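Local coordinates for glycine betaine/carnitine/choline ABC transporter (Staphylococcus aureus subsp. aureus Mu50, PDB 3O66), which probably serves as the substrate-binding component of an ABC importer, capturing glycine betaine, carnitine or choline for uptake, at residues A[108-113]-A[220-225]. Numbering follows the deposited sequence.
Sequences DSYGFA and YAASAV
Ser109 and Tyr110 both donate to the carbonyl oxygen of Ala222. Tyr110 N lies 2.8 Å from Ala222 O and in the carbonyl plane, whereas Ser109 OG, 2.7 Å from Ala222 O, approaches tilted 29° from that plane. With chi1 at 178°, OG points opposite its backbone N and accepts from Gly111 N, 3.0 Å from Ser109 OG, closing an ST turn. The same edge of Ala222 is held a third time: its N donates to Phe112 O over 3.0 Å, nearly straight at 169°. A water extends the pairing, donating to Asp108 O and accepting from Ala224 N, and sits over the centre of one face of the Tyr110 ring.

Ala222 CB makes a CH-pi contact over one face of the Phe112 ring, 3.6 Å from its centroid and displaced toward CE1 and CZ. The Tyr110 ring runs obliquely along Ser223 and Ala224, its OH 3.2 Å from Ala224 CB and hydrogen-bonded to Gly67 O.

The loop between strands 104-106 and 116-120, one in each sheet, thus lies against strand 222-227 as the chain passes between the two lobes of this periplasmic-binding-protein-type fold. Ile24 of helix 19-35 touches Tyr110 and Phe112, and Met91 of helix 87-102 touches Ser109, Ala221 and Ser223.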
loop_
_atom_site.group_PDB
_atom_site.type_symbol
_atom_site.label_atom_id
_atom_site.label_comp_id
_atom_site.label_asym_id
_atom_site.label_seq_id
_atom_site.Cartn_x
_atom_site.Cartn_y
_atom_site.Cartn_z
ATOM N N ASP A 108 2.300 -5.681 12.435
ATOM C CA ASP A 108 3.228 -6.192 11.422
ATOM C C ASP A 108 2.514 -6.161 10.061
ATOM O O ASP A 108 1.303 -6.258 10.000
ATOM C CB ASP A 108 3.683 -7.607 11.743
ATOM C CG ASP A 108 4.697 -7.665 12.896
ATOM O OD1 ASP A 108 5.206 -6.619 13.349
ATOM O OD2 ASP A 108 4.984 -8.787 13.346
ATOM N N SER A 109 3.279 -6.029 8.981
ATOM C CA SER A 109 2.695 -5.832 7.670
ATOM C C SER A 109 1.861 -6.973 7.151
ATOM O O SER A 109 2.141 -8.169 7.415
ATOM C CB SER A 109 3.786 -5.472 6.644
ATOM O OG SER A 109 3.239 -5.316 5.329
ATOM N N TYR A 110 0.818 -6.604 6.427
ATOM C CA TYR A 110 0.070 -7.571 5.603
ATOM C C TYR A 110 0.968 -8.405 4.663
ATOM O O TYR A 110 0.611 -9.526 4.292
ATOM C CB TYR A 110 -0.955 -6.835 4.764
ATOM C CG TYR A 110 -2.104 -6.285 5.569
ATOM C CD1 TYR A 110 -2.905 -7.133 6.334
ATOM C CD2 TYR A 110 -2.400 -4.915 5.536
ATOM C CE1 TYR A 110 -3.966 -6.633 7.054
ATOM C CE2 TYR A 110 -3.453 -4.378 6.261
ATOM C CZ TYR A 110 -4.229 -5.245 7.019
ATOM O OH TYR A 110 -5.273 -4.737 7.720
ATOM N N GLY A 111 2.093 -7.817 4.250
ATOM C CA GLY A 111 3.066 -8.510 3.397
ATOM C C GLY A 111 3.318 -7.781 2.087
ATOM O O GLY A 111 4.149 -8.206 1.281
ATOM N N PHE A 112 2.629 -6.658 1.884
ATOM C CA PHE A 112 2.881 -5.823 0.713
ATOM C C PHE A 112 3.306 -4.390 1.104
ATOM O O PHE A 112 3.095 -3.952 2.232
ATOM C CB PHE A 112 1.643 -5.785 -0.221
ATOM C CG PHE A 112 0.422 -5.071 0.360
ATOM C CD1 PHE A 112 0.194 -3.713 0.093
ATOM C CD2 PHE A 112 -0.516 -5.763 1.128
ATOM C CE1 PHE A 112 -0.925 -3.057 0.586
ATOM C CE2 PHE A 112 -1.649 -5.118 1.648
ATOM C CZ PHE A 112 -1.871 -3.762 1.368
ATOM N N ALA A 113 3.927 -3.705 0.140
ATOM C CA ALA A 113 4.207 -2.268 0.189
ATOM C C ALA A 113 3.549 -1.561 -1.010
ATOM O O ALA A 113 3.556 -2.090 -2.137
ATOM C CB ALA A 113 5.703 -2.024 0.204
ATOM N N TYR A 220 6.968 1.753 2.445
ATOM C CA TYR A 220 5.563 2.006 2.637
ATOM C C TYR A 220 4.886 0.650 2.832
ATOM O O TYR A 220 3.917 0.292 2.132
ATOM C CB TYR A 220 5.013 2.736 1.402
ATOM C CG TYR A 220 5.524 4.154 1.306
ATOM C CD1 TYR A 220 6.664 4.459 0.552
ATOM C CD2 TYR A 220 4.896 5.173 1.999
ATOM C CE1 TYR A 220 7.140 5.779 0.461
ATOM C CE2 TYR A 220 5.351 6.496 1.924
ATOM C CZ TYR A 220 6.474 6.787 1.160
ATOM O OH TYR A 220 6.918 8.066 1.082
ATOM N N ALA A 221 5.414 -0.108 3.787
ATOM C CA ALA A 221 4.791 -1.377 4.168
ATOM C C ALA A 221 3.377 -1.091 4.712
ATOM O O ALA A 221 3.181 -0.167 5.467
ATOM C CB ALA A 221 5.633 -2.074 5.206
ATOM N N ALA A 222 2.415 -1.899 4.298
ATOM C CA ALA A 222 1.004 -1.732 4.674
ATOM C C ALA A 222 0.638 -2.625 5.853
ATOM O O ALA A 222 0.991 -3.837 5.855
ATOM C CB ALA A 222 0.118 -2.092 3.469
ATOM N N SER A 223 -0.091 -2.046 6.823
ATOM C CA SER A 223 -0.533 -2.769 8.027
ATOM C C SER A 223 -1.867 -2.244 8.483
ATOM O O SER A 223 -2.231 -1.119 8.129
ATOM C CB SER A 223 0.425 -2.531 9.200
ATOM O OG SER A 223 1.765 -2.919 8.929
ATOM N N ALA A 224 -2.564 -3.046 9.302
ATOM C CA ALA A 224 -3.687 -2.577 10.093
ATOM C C ALA A 224 -3.167 -1.720 11.260
ATOM O O ALA A 224 -2.049 -1.916 11.680
ATOM C CB ALA A 224 -4.416 -3.769 10.657
ATOM N N VAL A 225 -3.992 -0.784 11.745
ATOM C CA VAL A 225 -3.809 -0.098 13.046
ATOM C C VAL A 225 -5.088 -0.278 13.864
ATOM O O VAL A 225 -6.189 -0.231 13.323
ATOM C CB VAL A 225 -3.486 1.399 12.840
ATOM C CG1 VAL A 225 -3.413 2.194 14.224
ATOM C CG2 VAL A 225 -2.182 1.543 12.037
HETATM O O HOH W 1 -1.477 -5.663 9.288
#